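Putative silent information regulator 2,Putative silent information regulator 2 (Leishmania infantum, PDB 5OL0) is a class I sirtuin that probably removes acetyl groups from protein lysine side chains in an NAD-dependent reaction and may thereby regulate gene expression. Local coordinates at residues P19-L24 with V240-E245; A48-F53 with L95-G100; H108-L113 with E295-S300; D202-D207 with F226-C231. All blocks are in the same frame, centred on the assembly; numbering follows the deposited sequence.

Contact 1: P19-L24 with V240-E245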
loop_
_atom_site.group_PDB
_atom_site.type_symbol
_atom_site.label_atom_id
_atom_site.label_comp_id
_atom_site.label_asym_id
_atom_site.label_seq_id
_atom_site.Cartn_x
_atom_site.Cartn_y
_atom_site.Cartn_z
ATOM N N PRO A 19 -5.454 15.844 19.380
ATOM C CA PRO A 19 -5.266 15.202 18.065
ATOM C C PRO A 19 -3.840 15.418 17.510
ATOM O O PRO A 19 -3.635 16.081 16.485
ATOM C CB PRO A 19 -6.353 15.891 17.192
ATOM C CG PRO A 19 -6.483 17.240 17.787
ATOM C CD PRO A 19 -6.303 17.050 19.279
ATOM N N THR A 20 -2.854 14.868 18.208
ATOM C CA THR A 20 -1.431 15.114 17.908
ATOM C C THR A 20 -0.738 13.757 17.926
ATOM O O THR A 20 -1.304 12.758 18.372
ATOM C CB THR A 20 -0.776 15.975 19.003
ATOM O OG1 THR A 20 -0.887 15.279 20.234
ATOM C CG2 THR A 20 -1.503 17.307 19.169
ATOM N N LEU A 21 0.497 13.702 17.480
ATOM C CA LEU A 21 1.195 12.401 17.509
ATOM C C LEU A 21 1.370 11.912 18.942
ATOM O O LEU A 21 1.246 10.697 19.227
ATOM C CB LEU A 21 2.508 12.489 16.722
ATOM C CG LEU A 21 2.278 12.656 15.221
ATOM C CD1 LEU A 21 3.559 13.120 14.573
ATOM C CD2 LEU A 21 1.772 11.368 14.595
ATOM N N GLU A 22 1.651 12.862 19.840
ATOM C CA GLU A 22 1.675 12.623 21.281
ATOM C C GLU A 22 0.359 12.079 21.863
ATOM O O GLU A 22 0.358 11.039 22.571
ATOM C CB GLU A 22 2.051 13.922 22.022
ATOM C CG GLU A 22 2.123 13.778 23.548
ATOM C CD GLU A 22 2.756 14.984 24.257
ATOM O OE1 GLU A 22 2.547 16.130 23.798
ATOM O OE2 GLU A 22 3.450 14.762 25.275
ATOM N N GLY A 23 -0.749 12.734 21.533
ATOM C CA GLY A 23 -2.052 12.232 21.954
ATOM C C GLY A 23 -2.398 10.847 21.428
ATOM O O GLY A 23 -2.982 10.012 22.139
ATOM N N LEU A 24 -2.017 10.578 20.177
ATOM C CA LEU A 24 -2.264 9.295 19.592
ATOM C C LEU A 24 -1.516 8.228 20.344
ATOM O O LEU A 24 -2.066 7.146 20.614
ATOM C CB LEU A 24 -1.832 9.325 18.098
ATOM C CG LEU A 24 -1.870 7.969 17.377
ATOM C CD1 LEU A 24 -3.241 7.422 17.455
ATOM C CD2 LEU A 24 -1.427 8.109 15.918
ATOM N N VAL A 240 -6.314 7.904 11.525
ATOM C CA VAL A 240 -5.165 8.768 11.475
ATOM C C VAL A 240 -4.698 8.739 10.038
ATOM O O VAL A 240 -4.391 7.667 9.519
ATOM C CB VAL A 240 -4.037 8.245 12.436
ATOM C CG1 VAL A 240 -2.762 9.025 12.237
ATOM C CG2 VAL A 240 -4.483 8.423 13.878
ATOM N N VAL A 241 -4.637 9.883 9.378
ATOM C CA VAL A 241 -4.214 9.897 7.972
ATOM C C VAL A 241 -2.895 10.625 7.949
ATOM O O VAL A 241 -2.825 11.757 8.442
ATOM C CB VAL A 241 -5.224 10.574 7.045
ATOM C CG1 VAL A 241 -4.713 10.549 5.614
ATOM C CG2 VAL A 241 -6.594 9.889 7.173
ATOM N N MET A 242 -1.849 9.946 7.484
ATOM C CA MET A 242 -0.541 10.578 7.182
ATOM C C MET A 242 -0.358 10.716 5.684
ATOM O O MET A 242 -0.139 9.728 4.970
ATOM C CB MET A 242 0.611 9.766 7.756
ATOM C CG MET A 242 0.538 9.516 9.248
ATOM S SD MET A 242 1.952 8.558 9.860
ATOM C CE MET A 242 1.642 8.744 11.608
ATOM N N ASN A 243 -0.443 11.950 5.182
ATOM C CA ASN A 243 -0.454 12.155 3.725
ATOM C C ASN A 243 0.039 13.585 3.440
ATOM O O ASN A 243 -0.126 14.454 4.276
ATOM C CB ASN A 243 -1.871 11.908 3.167
ATOM C CG ASN A 243 -1.879 11.555 1.675
ATOM O OD1 ASN A 243 -1.706 12.430 0.843
ATOM N ND2 ASN A 243 -2.065 10.279 1.337
ATOM N N ARG A 244 0.653 13.762 2.286
ATOM C CA ARG A 244 1.059 15.076 1.739
ATOM C C ARG A 244 -0.101 15.846 1.125
ATOM O O ARG A 244 0.107 16.961 0.662
ATOM C CB ARG A 244 2.058 14.873 0.607
ATOM C CG ARG A 244 3.395 14.250 1.024
ATOM C CD ARG A 244 4.202 15.285 1.763
ATOM N NE ARG A 244 5.594 14.924 1.800
ATOM C CZ ARG A 244 6.565 15.656 2.342
ATOM N NH1 ARG A 244 6.316 16.810 2.951
ATOM N NH2 ARG A 244 7.812 15.207 2.298
ATOM N N GLU A 245 -1.268 15.217 1.014
ATOM C CA GLU A 245 -2.461 15.829 0.404
ATOM C C GLU A 245 -3.658 15.629 1.301
ATOM O O GLU A 245 -3.723 14.617 2.018
ATOM C CB GLU A 245 -2.826 15.137 -0.935
ATOM C CG GLU A 245 -1.803 15.165 -2.020
ATOM C CD GLU A 245 -2.424 14.771 -3.347
ATOM O OE1 GLU A 245 -2.720 13.578 -3.535
ATOM O OE2 GLU A 245 -2.669 15.641 -4.203
#
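Leu24 and Val240 reach toward each other and meet tip to tip, Leu24 CD2 lying 3.7 Å from Val240 CG2. The isobutyl end meets both branches of the valine, since Leu24 CD2 also comes within 4.0 Å of Val240 CG1. One helical turn back, Leu21 meets Met242 differently. The two side chains run obliquely past one another, and their single close approach is Leu21 CD2 to Met242 CE at 4.0 Å. Met242 gets that far because its chain is extended beyond CG, carrying the thioether methyl from the strand up to the leucine. The helix begins within this patch, at Leu21, and Thr20 before it is the N-cap, its OG1 accepting a nearly straight bond from Gly23 N (2.9 Å). Past the strand end, Asn243 OD1 closes an Asx turn onto Glu245 N (2.8 Å), which shapes a loop that probably binds NAD(+), as in a close relative. Strand 239-242 lies between strands 213-217 and 279-282 of the parallel Rossmann-type sheet. Leu24 also touches Leu213 and Leu293, and Leu21 packs on Phe282, so the start of helix 21-30 packs against both the sheet and helix 286-296, whose Val290 itself rests on Met242.

Contact 2: A48-F53 with L95-G100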
loop_
_atom_site.group_PDB
_atom_site.type_symbol
_atom_site.label_atom_id
_atom_site.label_comp_id
_atom_site.label_asym_id
_atom_site.label_seq_id
_atom_site.Cartn_x
_atom_site.Cartn_y
_atom_site.Cartn_z
ATOM N N ALA A 48 11.929 5.045 -0.208
ATOM C CA ALA A 48 12.760 3.955 -0.655
ATOM C C ALA A 48 13.411 4.216 -2.011
ATOM O O ALA A 48 14.271 3.436 -2.420
ATOM C CB ALA A 48 11.999 2.666 -0.687
ATOM N N GLY A 49 12.978 5.265 -2.703
ATOM C CA GLY A 49 13.518 5.609 -4.034
ATOM C C GLY A 49 12.638 5.068 -5.102
ATOM O O GLY A 49 13.075 4.906 -6.196
ATOM N N ILE A 50 11.377 4.782 -4.838
ATOM C CA ILE A 50 10.550 4.208 -5.907
ATOM C C ILE A 50 10.237 5.315 -6.929
ATOM O O ILE A 50 9.887 6.394 -6.511
ATOM C CB ILE A 50 9.367 3.481 -5.307
ATOM C CG1 ILE A 50 9.980 2.272 -4.558
ATOM C CG2 ILE A 50 8.361 3.045 -6.382
ATOM C CD1 ILE A 50 8.989 1.331 -3.959
ATOM N N PRO A 51 10.508 5.071 -8.248
ATOM C CA PRO A 51 10.162 6.011 -9.345
ATOM C C PRO A 51 8.670 6.389 -9.375
ATOM O O PRO A 51 7.827 5.505 -9.620
ATOM C CB PRO A 51 10.520 5.214 -10.637
ATOM C CG PRO A 51 11.511 4.176 -10.223
ATOM C CD PRO A 51 11.224 3.870 -8.774
ATOM N N ASP A 52 8.358 7.662 -9.091
ATOM C CA ASP A 52 7.000 8.224 -9.311
ATOM C C ASP A 52 6.632 8.368 -10.810
ATOM O O ASP A 52 7.287 9.136 -11.540
ATOM C CB ASP A 52 6.860 9.592 -8.651
ATOM C CG ASP A 52 5.417 10.001 -8.454
ATOM O OD1 ASP A 52 4.535 9.707 -9.299
ATOM O OD2 ASP A 52 5.154 10.620 -7.417
ATOM N N PHE A 53 5.565 7.665 -11.223
ATOM C CA PHE A 53 4.982 7.761 -12.579
ATOM C C PHE A 53 4.903 9.204 -13.062
ATOM O O PHE A 53 5.099 9.491 -14.244
ATOM C CB PHE A 53 3.478 7.313 -12.648
ATOM C CG PHE A 53 3.167 5.944 -12.119
ATOM C CD1 PHE A 53 3.778 4.803 -12.651
ATOM C CD2 PHE A 53 2.179 5.789 -11.131
ATOM C CE1 PHE A 53 3.458 3.543 -12.155
ATOM C CE2 PHE A 53 1.855 4.528 -10.637
ATOM C CZ PHE A 53 2.499 3.407 -11.143
ATOM N N LEU A 95 10.598 0.114 -13.400
ATOM C CA LEU A 95 10.210 0.323 -12.012
ATOM C C LEU A 95 11.061 -0.413 -11.017
ATOM O O LEU A 95 11.103 0.004 -9.882
ATOM C CB LEU A 95 8.774 -0.056 -11.805
ATOM C CG LEU A 95 7.765 0.947 -12.372
ATOM C CD1 LEU A 95 6.458 0.216 -12.577
ATOM C CD2 LEU A 95 7.556 2.132 -11.453
ATOM N N ASN A 96 11.681 -1.531 -11.429
ATOM C CA ASN A 96 12.614 -2.287 -10.577
ATOM C C ASN A 96 11.963 -2.848 -9.317
ATOM O O ASN A 96 12.550 -2.833 -8.267
ATOM C CB ASN A 96 13.847 -1.400 -10.227
ATOM C CG ASN A 96 14.971 -1.611 -11.189
ATOM O OD1 ASN A 96 15.229 -2.743 -11.599
ATOM N ND2 ASN A 96 15.641 -0.523 -11.573
ATOM N N LEU A 97 10.715 -3.300 -9.440
ATOM C CA LEU A 97 9.938 -3.727 -8.285
ATOM C C LEU A 97 10.170 -5.179 -7.897
ATOM O O LEU A 97 9.507 -5.670 -6.998
ATOM C CB LEU A 97 8.436 -3.501 -8.547
ATOM C CG LEU A 97 8.137 -1.999 -8.633
ATOM C CD1 LEU A 97 6.692 -1.746 -9.045
ATOM C CD2 LEU A 97 8.427 -1.301 -7.348
ATOM N N TRP A 98 11.089 -5.854 -8.590
ATOM C CA TRP A 98 11.430 -7.262 -8.321
ATOM C C TRP A 98 11.950 -7.294 -6.913
ATOM O O TRP A 98 12.730 -6.411 -6.555
ATOM C CB TRP A 98 12.557 -7.757 -9.278
ATOM C CG TRP A 98 12.284 -7.384 -10.677
ATOM C CD1 TRP A 98 12.875 -6.364 -11.366
ATOM C CD2 TRP A 98 11.259 -7.918 -11.546
ATOM N NE1 TRP A 98 12.368 -6.296 -12.607
ATOM C CE2 TRP A 98 11.328 -7.181 -12.742
ATOM C CE3 TRP A 98 10.323 -8.957 -11.432
ATOM C CZ2 TRP A 98 10.512 -7.457 -13.860
ATOM C CZ3 TRP A 98 9.497 -9.242 -12.530
ATOM C CH2 TRP A 98 9.593 -8.480 -13.731
ATOM N N PRO A 99 11.513 -8.275 -6.092
ATOM C CA PRO A 99 11.989 -8.258 -4.688
ATOM C C PRO A 99 13.500 -8.370 -4.572
ATOM O O PRO A 99 14.147 -9.111 -5.332
ATOM C CB PRO A 99 11.310 -9.500 -4.046
ATOM C CG PRO A 99 10.819 -10.323 -5.187
ATOM C CD PRO A 99 10.505 -9.341 -6.288
ATOM N N GLY A 100 14.042 -7.581 -3.663
ATOM C CA GLY A 100 15.427 -7.617 -3.327
ATOM C C GLY A 100 16.159 -6.378 -3.802
ATOM O O GLY A 100 17.356 -6.250 -3.484
#
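Leu95 is turned so that CG lies beside its own backbone N (chi1 -74°), and with chi2 158° placing CD1 nearly anti, the other methyl, CD2, is the one turned to Pro51 and Phe53. On the other segment, the first torsion of Phe53 (chi1 -54°) brings its ring end closer to that same methyl than its CB bond alone would suggest. Gly49 to Phe53 belong to the GIPDFR signature of sirtuins, part of the loop that leads from the first strand of the Rossmann-type sheet toward the NAD(+) pocket. Here that loop rests against the turn that follows helix 85-95, where Asn96 departs from helical geometry with positive phi.

No hydrogen bond joins the two segments; they are held by apolar contact centred on Leu95. Leu95 CD2 approaches the carbonyl of Pro51, 3.8 Å from Pro51 O, and is 4.4 Å from Pro51 CB. The proline ring in turn reaches the backbone of the turn, with Pro51 CD 4.0 Å from Leu95 O, so each residue meets the other's backbone carbonyl oxygen. Phe53 is poorly ordered, and its touch on Leu95 is loose. Ile50, which packs on Asp129 of the probable NAD(+) site, contributes a separate contact with Leu97. Phe102 adds a further apolar surface against Ile50 and Pro51, while Ile60 of helix 59-67 lies against both Pro51 and Leu95. Leu97 CD2 is the methyl that meets Ile50, 4.3 Å from Ile50 CD1 and only slightly farther from the branch methyl Ile50 CG2.

Contact 3: H108-L113 with E295-S300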
loop_
_atom_site.group_PDB
_atom_site.type_symbol
_atom_site.label_atom_id
_atom_site.label_comp_id
_atom_site.label_asym_id
_atom_site.label_seq_id
_atom_site.Cartn_x
_atom_site.Cartn_y
_atom_site.Cartn_z
ATOM N N HIS A 108 7.636 1.061 7.041
ATOM C CA HIS A 108 7.568 -0.388 6.929
ATOM C C HIS A 108 8.079 -1.156 8.192
ATOM O O HIS A 108 7.468 -2.175 8.698
ATOM C CB HIS A 108 8.285 -0.857 5.651
ATOM C CG HIS A 108 7.743 -0.271 4.374
ATOM N ND1 HIS A 108 6.616 -0.763 3.750
ATOM C CD2 HIS A 108 8.179 0.745 3.594
ATOM C CE1 HIS A 108 6.383 -0.063 2.655
ATOM N NE2 HIS A 108 7.319 0.846 2.529
ATOM N N HIS A 109 9.223 -0.705 8.679
ATOM C CA HIS A 109 9.787 -1.227 9.914
ATOM C C HIS A 109 8.845 -0.933 11.091
ATOM O O HIS A 109 8.703 -1.758 11.958
ATOM C CB HIS A 109 11.170 -0.611 10.178
ATOM C CG HIS A 109 12.222 -1.105 9.239
ATOM N ND1 HIS A 109 12.489 -2.442 9.085
ATOM C CD2 HIS A 109 13.055 -0.449 8.401
ATOM C CE1 HIS A 109 13.452 -2.587 8.201
ATOM N NE2 HIS A 109 13.837 -1.395 7.798
ATOM N N PHE A 110 8.246 0.248 11.123
ATOM C CA PHE A 110 7.298 0.566 12.185
ATOM C C PHE A 110 6.154 -0.445 12.260
ATOM O O PHE A 110 5.738 -0.839 13.319
ATOM C CB PHE A 110 6.766 2.001 12.035
ATOM C CG PHE A 110 5.800 2.408 13.108
ATOM C CD1 PHE A 110 6.238 2.608 14.406
ATOM C CD2 PHE A 110 4.455 2.635 12.827
ATOM C CE1 PHE A 110 5.373 2.974 15.419
ATOM C CE2 PHE A 110 3.575 3.053 13.832
ATOM C CZ PHE A 110 4.029 3.197 15.144
ATOM N N ILE A 111 5.604 -0.798 11.111
ATOM C CA ILE A 111 4.526 -1.716 11.110
ATOM C C ILE A 111 4.978 -3.086 11.675
ATOM O O ILE A 111 4.229 -3.790 12.351
ATOM C CB ILE A 111 3.942 -1.836 9.634
ATOM C CG1 ILE A 111 3.363 -0.511 9.167
ATOM C CG2 ILE A 111 2.898 -2.914 9.604
ATOM C CD1 ILE A 111 2.999 -0.471 7.688
ATOM N N ARG A 112 6.166 -3.515 11.277
ATOM C CA ARG A 112 6.739 -4.664 11.863
ATOM C C ARG A 112 6.801 -4.525 13.387
ATOM O O ARG A 112 6.481 -5.493 14.116
ATOM C CB ARG A 112 8.112 -4.903 11.287
ATOM C CG ARG A 112 9.005 -5.894 12.030
ATOM C CD ARG A 112 8.397 -7.251 12.020
ATOM N NE ARG A 112 9.204 -8.251 12.730
ATOM C CZ ARG A 112 10.381 -8.786 12.310
ATOM N NH1 ARG A 112 10.965 -9.731 13.043
ATOM N NH2 ARG A 112 11.005 -8.397 11.196
ATOM N N LEU A 113 7.254 -3.387 13.883
ATOM C CA LEU A 113 7.229 -3.192 15.347
ATOM C C LEU A 113 5.838 -3.306 15.933
ATOM O O LEU A 113 5.700 -3.907 16.992
ATOM C CB LEU A 113 7.808 -1.867 15.744
ATOM C CG LEU A 113 9.271 -1.670 15.363
ATOM C CD1 LEU A 113 9.687 -0.310 15.928
ATOM C CD2 LEU A 113 10.204 -2.793 15.807
ATOM N N GLU A 295 8.800 7.358 18.972
ATOM C CA GLU A 295 9.352 7.950 20.179
ATOM C C GLU A 295 8.334 7.944 21.288
ATOM O O GLU A 295 8.575 7.415 22.361
ATOM C CB GLU A 295 9.750 9.400 19.997
ATOM C CG GLU A 295 10.799 9.730 18.965
ATOM C CD GLU A 295 11.028 11.237 18.923
ATOM O OE1 GLU A 295 11.246 11.795 20.022
ATOM O OE2 GLU A 295 10.974 11.858 17.827
ATOM N N TYR A 296 7.145 8.475 21.000
ATOM C CA TYR A 296 6.145 8.592 22.046
ATOM C C TYR A 296 5.603 7.248 22.503
ATOM O O TYR A 296 5.123 7.139 23.615
ATOM C CB TYR A 296 5.013 9.497 21.589
ATOM C CG TYR A 296 5.402 10.941 21.452
ATOM C CD1 TYR A 296 5.915 11.663 22.562
ATOM C CD2 TYR A 296 5.228 11.626 20.255
ATOM C CE1 TYR A 296 6.264 13.004 22.447
ATOM C CE2 TYR A 296 5.558 12.971 20.142
ATOM C CZ TYR A 296 6.079 13.638 21.217
ATOM O OH TYR A 296 6.383 14.944 21.058
ATOM N N LEU A 297 5.682 6.227 21.650
ATOM C CA LEU A 297 5.261 4.902 21.985
ATOM C C LEU A 297 6.331 4.099 22.775
ATOM O O LEU A 297 6.086 2.964 23.172
ATOM C CB LEU A 297 4.850 4.172 20.697
ATOM C CG LEU A 297 3.463 4.538 20.151
ATOM C CD1 LEU A 297 3.331 3.810 18.821
ATOM C CD2 LEU A 297 2.361 4.088 21.084
ATOM N N GLY A 298 7.516 4.660 22.975
ATOM C CA GLY A 298 8.581 3.945 23.632
ATOM C C GLY A 298 9.260 2.954 22.706
ATOM O O GLY A 298 9.899 1.998 23.178
ATOM N N LEU A 299 9.137 3.156 21.387
ATOM C CA LEU A 299 9.682 2.210 20.412
ATOM C C LEU A 299 10.831 2.781 19.583
ATOM O O LEU A 299 11.240 2.208 18.561
ATOM C CB LEU A 299 8.569 1.771 19.530
ATOM C CG LEU A 299 7.378 1.130 20.203
ATOM C CD1 LEU A 299 6.345 0.715 19.177
ATOM C CD2 LEU A 299 7.820 -0.091 20.988
ATOM N N SER A 300 11.409 3.880 20.039
ATOM C CA SER A 300 12.402 4.582 19.251
ATOM C C SER A 300 13.719 3.814 19.153
ATOM O O SER A 300 14.368 3.872 18.101
ATOM C CB SER A 300 12.655 6.006 19.782
ATOM O OG SER A 300 13.110 5.937 21.112
#
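Phe110 is the first residue of helix 106-116 in this segment to meet the chain at Leu297 and Leu299, where helix 286-296 ends in a Schellman motif. With CG anti to the backbone N (chi1 -179°), its ring extends away from its own helix toward that C-terminal turn. Leu297 crosses it at about a right angle and places CD1 at the ring edge, in the ring plane, 3.8 Å from Phe110 CZ. Leu299 adds a looser contact, its CD1 4.5 Å from Phe110 CE1. Gly298, between the two leucines, has positive phi and sends its N to Glu295 O (3.0 Å), ending the helix; the CB bonds of both leucines point toward helix 106-116. The Phe110 ring is also packed by Val290, Leu293 and Ala294 of helix 286-296, and Leu297 reaches on to Ala25 and Ile28 of helix 21-30. Next along, Arg112 takes a different direction, pairing with Asp116 in a salt bridge and with Ala135 O in a hydrogen bond. Leu113 then resumes the apolar row one turn after Phe110: its CD1 sits 4.3 Å from Leu299 CB and 4.0 Å from the carbonyl oxygen Leu299 O.

Contact 4: D202-D207 with F226-C231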
loop_
_atom_site.group_PDB
_atom_site.type_symbol
_atom_site.label_atom_id
_atom_site.label_comp_id
_atom_site.label_asym_id
_atom_site.label_seq_id
_atom_site.Cartn_x
_atom_site.Cartn_y
_atom_site.Cartn_z
ATOM N N ASP A 202 -11.433 -10.695 3.176
ATOM C CA ASP A 202 -11.314 -11.122 4.615
ATOM C C ASP A 202 -11.051 -9.897 5.493
ATOM O O ASP A 202 -11.753 -9.623 6.465
ATOM C CB ASP A 202 -10.152 -12.116 4.713
ATOM C CG ASP A 202 -10.023 -12.738 6.078
ATOM O OD1 ASP A 202 -10.835 -13.625 6.380
ATOM O OD2 ASP A 202 -9.145 -12.315 6.870
ATOM N N ALA A 203 -10.088 -9.092 5.058
ATOM C CA ALA A 203 -9.778 -7.894 5.776
ATOM C C ALA A 203 -10.928 -6.890 5.789
ATOM O O ALA A 203 -11.251 -6.368 6.811
ATOM C CB ALA A 203 -8.499 -7.290 5.251
ATOM N N LEU A 204 -11.581 -6.679 4.660
ATOM C CA LEU A 204 -12.709 -5.726 4.596
ATOM C C LEU A 204 -13.945 -6.098 5.415
ATOM O O LEU A 204 -14.592 -5.235 6.029
ATOM C CB LEU A 204 -13.162 -5.577 3.138
ATOM C CG LEU A 204 -14.276 -4.540 2.835
ATOM C CD1 LEU A 204 -13.732 -3.147 3.014
ATOM C CD2 LEU A 204 -14.861 -4.740 1.417
ATOM N N HIS A 205 -14.303 -7.377 5.349
ATOM C CA HIS A 205 -15.510 -7.874 5.993
ATOM C C HIS A 205 -15.252 -8.225 7.431
ATOM O O HIS A 205 -16.155 -8.089 8.207
ATOM C CB HIS A 205 -16.054 -9.138 5.270
ATOM C CG HIS A 205 -16.448 -8.883 3.866
ATOM N ND1 HIS A 205 -16.256 -9.806 2.863
ATOM C CD2 HIS A 205 -16.923 -7.763 3.269
ATOM C CE1 HIS A 205 -16.662 -9.286 1.718
ATOM N NE2 HIS A 205 -17.049 -8.044 1.935
ATOM N N HIS A 206 -14.038 -8.686 7.766
ATOM C CA HIS A 206 -13.735 -9.223 9.112
ATOM C C HIS A 206 -12.813 -8.398 9.930
ATOM O O HIS A 206 -13.003 -8.350 11.103
ATOM C CB HIS A 206 -13.164 -10.650 9.041
ATOM C CG HIS A 206 -14.049 -11.585 8.270
ATOM N ND1 HIS A 206 -13.549 -12.549 7.423
ATOM C CD2 HIS A 206 -15.391 -11.615 8.119
ATOM C CE1 HIS A 206 -14.548 -13.192 6.848
ATOM N NE2 HIS A 206 -15.670 -12.646 7.246
ATOM N N ASP A 207 -11.766 -7.807 9.360
ATOM C CA ASP A 207 -10.874 -7.007 10.208
ATOM C C ASP A 207 -11.421 -5.612 10.410
ATOM O O ASP A 207 -11.498 -5.101 11.530
ATOM C CB ASP A 207 -9.489 -6.929 9.610
ATOM C CG ASP A 207 -8.758 -8.233 9.651
ATOM O OD1 ASP A 207 -8.685 -8.803 10.736
ATOM O OD2 ASP A 207 -8.202 -8.672 8.620
ATOM N N PHE A 226 -10.287 -1.071 -2.431
ATOM C CA PHE A 226 -9.324 -0.769 -1.379
ATOM C C PHE A 226 -9.735 0.426 -0.543
ATOM O O PHE A 226 -9.705 0.363 0.678
ATOM C CB PHE A 226 -7.911 -0.496 -1.952
ATOM C CG PHE A 226 -6.836 -0.397 -0.878
ATOM C CD1 PHE A 226 -6.179 -1.567 -0.425
ATOM C CD2 PHE A 226 -6.570 0.801 -0.229
ATOM C CE1 PHE A 226 -5.205 -1.495 0.584
ATOM C CE2 PHE A 226 -5.598 0.875 0.780
ATOM C CZ PHE A 226 -4.907 -0.267 1.181
ATOM N N ALA A 227 -10.176 1.491 -1.187
ATOM C CA ALA A 227 -10.563 2.709 -0.470
ATOM C C ALA A 227 -11.763 2.526 0.463
ATOM O O ALA A 227 -12.041 3.376 1.286
ATOM C CB ALA A 227 -10.805 3.820 -1.446
ATOM N N LEU A 228 -12.437 1.386 0.403
ATOM C CA LEU A 228 -13.553 1.161 1.342
ATOM C C LEU A 228 -13.098 0.829 2.732
ATOM O O LEU A 228 -13.862 0.991 3.682
ATOM C CB LEU A 228 -14.452 0.053 0.907
ATOM C CG LEU A 228 -15.383 0.338 -0.252
ATOM C CD1 LEU A 228 -15.995 -0.987 -0.683
ATOM C CD2 LEU A 228 -16.469 1.296 0.244
ATOM N N LEU A 229 -11.863 0.364 2.856
ATOM C CA LEU A 229 -11.409 -0.135 4.146
ATOM C C LEU A 229 -11.687 0.803 5.321
ATOM O O LEU A 229 -12.306 0.404 6.291
ATOM C CB LEU A 229 -9.923 -0.535 4.082
ATOM C CG LEU A 229 -9.703 -1.885 3.433
ATOM C CD1 LEU A 229 -8.255 -2.008 3.009
ATOM C CD2 LEU A 229 -10.061 -3.049 4.381
ATOM N N PRO A 230 -11.266 2.055 5.237
ATOM C CA PRO A 230 -11.491 2.929 6.382
ATOM C C PRO A 230 -12.909 3.425 6.537
ATOM O O PRO A 230 -13.234 4.043 7.578
ATOM C CB PRO A 230 -10.571 4.125 6.074
ATOM C CG PRO A 230 -10.464 4.156 4.592
ATOM C CD PRO A 230 -10.527 2.736 4.156
ATOM N N CYS A 231 -13.729 3.226 5.501
ATOM C CA CYS A 231 -15.157 3.545 5.548
ATOM C C CYS A 231 -15.994 2.573 6.373
ATOM O O CYS A 231 -17.089 2.940 6.764
ATOM C CB CYS A 231 -15.735 3.673 4.117
ATOM S SG CYS A 231 -14.834 4.999 3.217
#
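Asp202 O, just before the Ala203 and Leu204 that pack on Leu229, accepts two backbone bonds, a firm one from His206 N at 2.8 Å and a weak one from Asp207 N at 3.4 Å. The second belongs to the wider pi-type turn of this stretch of helix. The side chains of the same residues add a bond of their own: His206 ND1 donates in its ring plane to Asp202 OD1 (3.1 Å), meeting that oxygen from above the carboxylate plane. Asp202 OD2 and Asp207 OD2 both form salt bridges to Arg122 NH1, tying this helix to strand 120-125. In the Rossmann-type fold, helix 198-207 leads into strand 213-217, and residues 226-231 belong to the connection from that strand to the next, strand 239-242. The two meet through leucines. Leu204, its CG anti to the backbone N (chi1 -176°), directs CD1 toward Leu228 CB and Leu229 CD2, 3.9 Å from each. Leu229 splits its methyls: CD2 lies 3.8 Å from Leu204 CA, while CD1 sits over one face of the Phe226 ring, offset toward its rim. Leu229 also touches Leu39 and Cys124 of the sheet.

Overall arrangement
Contacts 1 and 3 form a connected region: their centres are 15 Å apart, and Tyr296 CD2 of contact 3 packs 3.8 Å from Glu22 N of contact 1. Helix 21-30 of contact 1 packs on helix 286-296 of contact 3. Contact 4 is centred about 20 Å from contact 1 without touching it, and lies across the chain's centre from contact 2, about 26 Å away between centres. Three contacts lie at or near the probable NAD(+) site: contact 1 contains Asn243 to Glu245, contact 2 has Ile50 about 3 Å from Asp129 between side chains, and contact 4 has Leu229 about 8 Å from Gln126 and Thr219. Contact 3 is farther off, with Phe110 about 10 Å from Cys286.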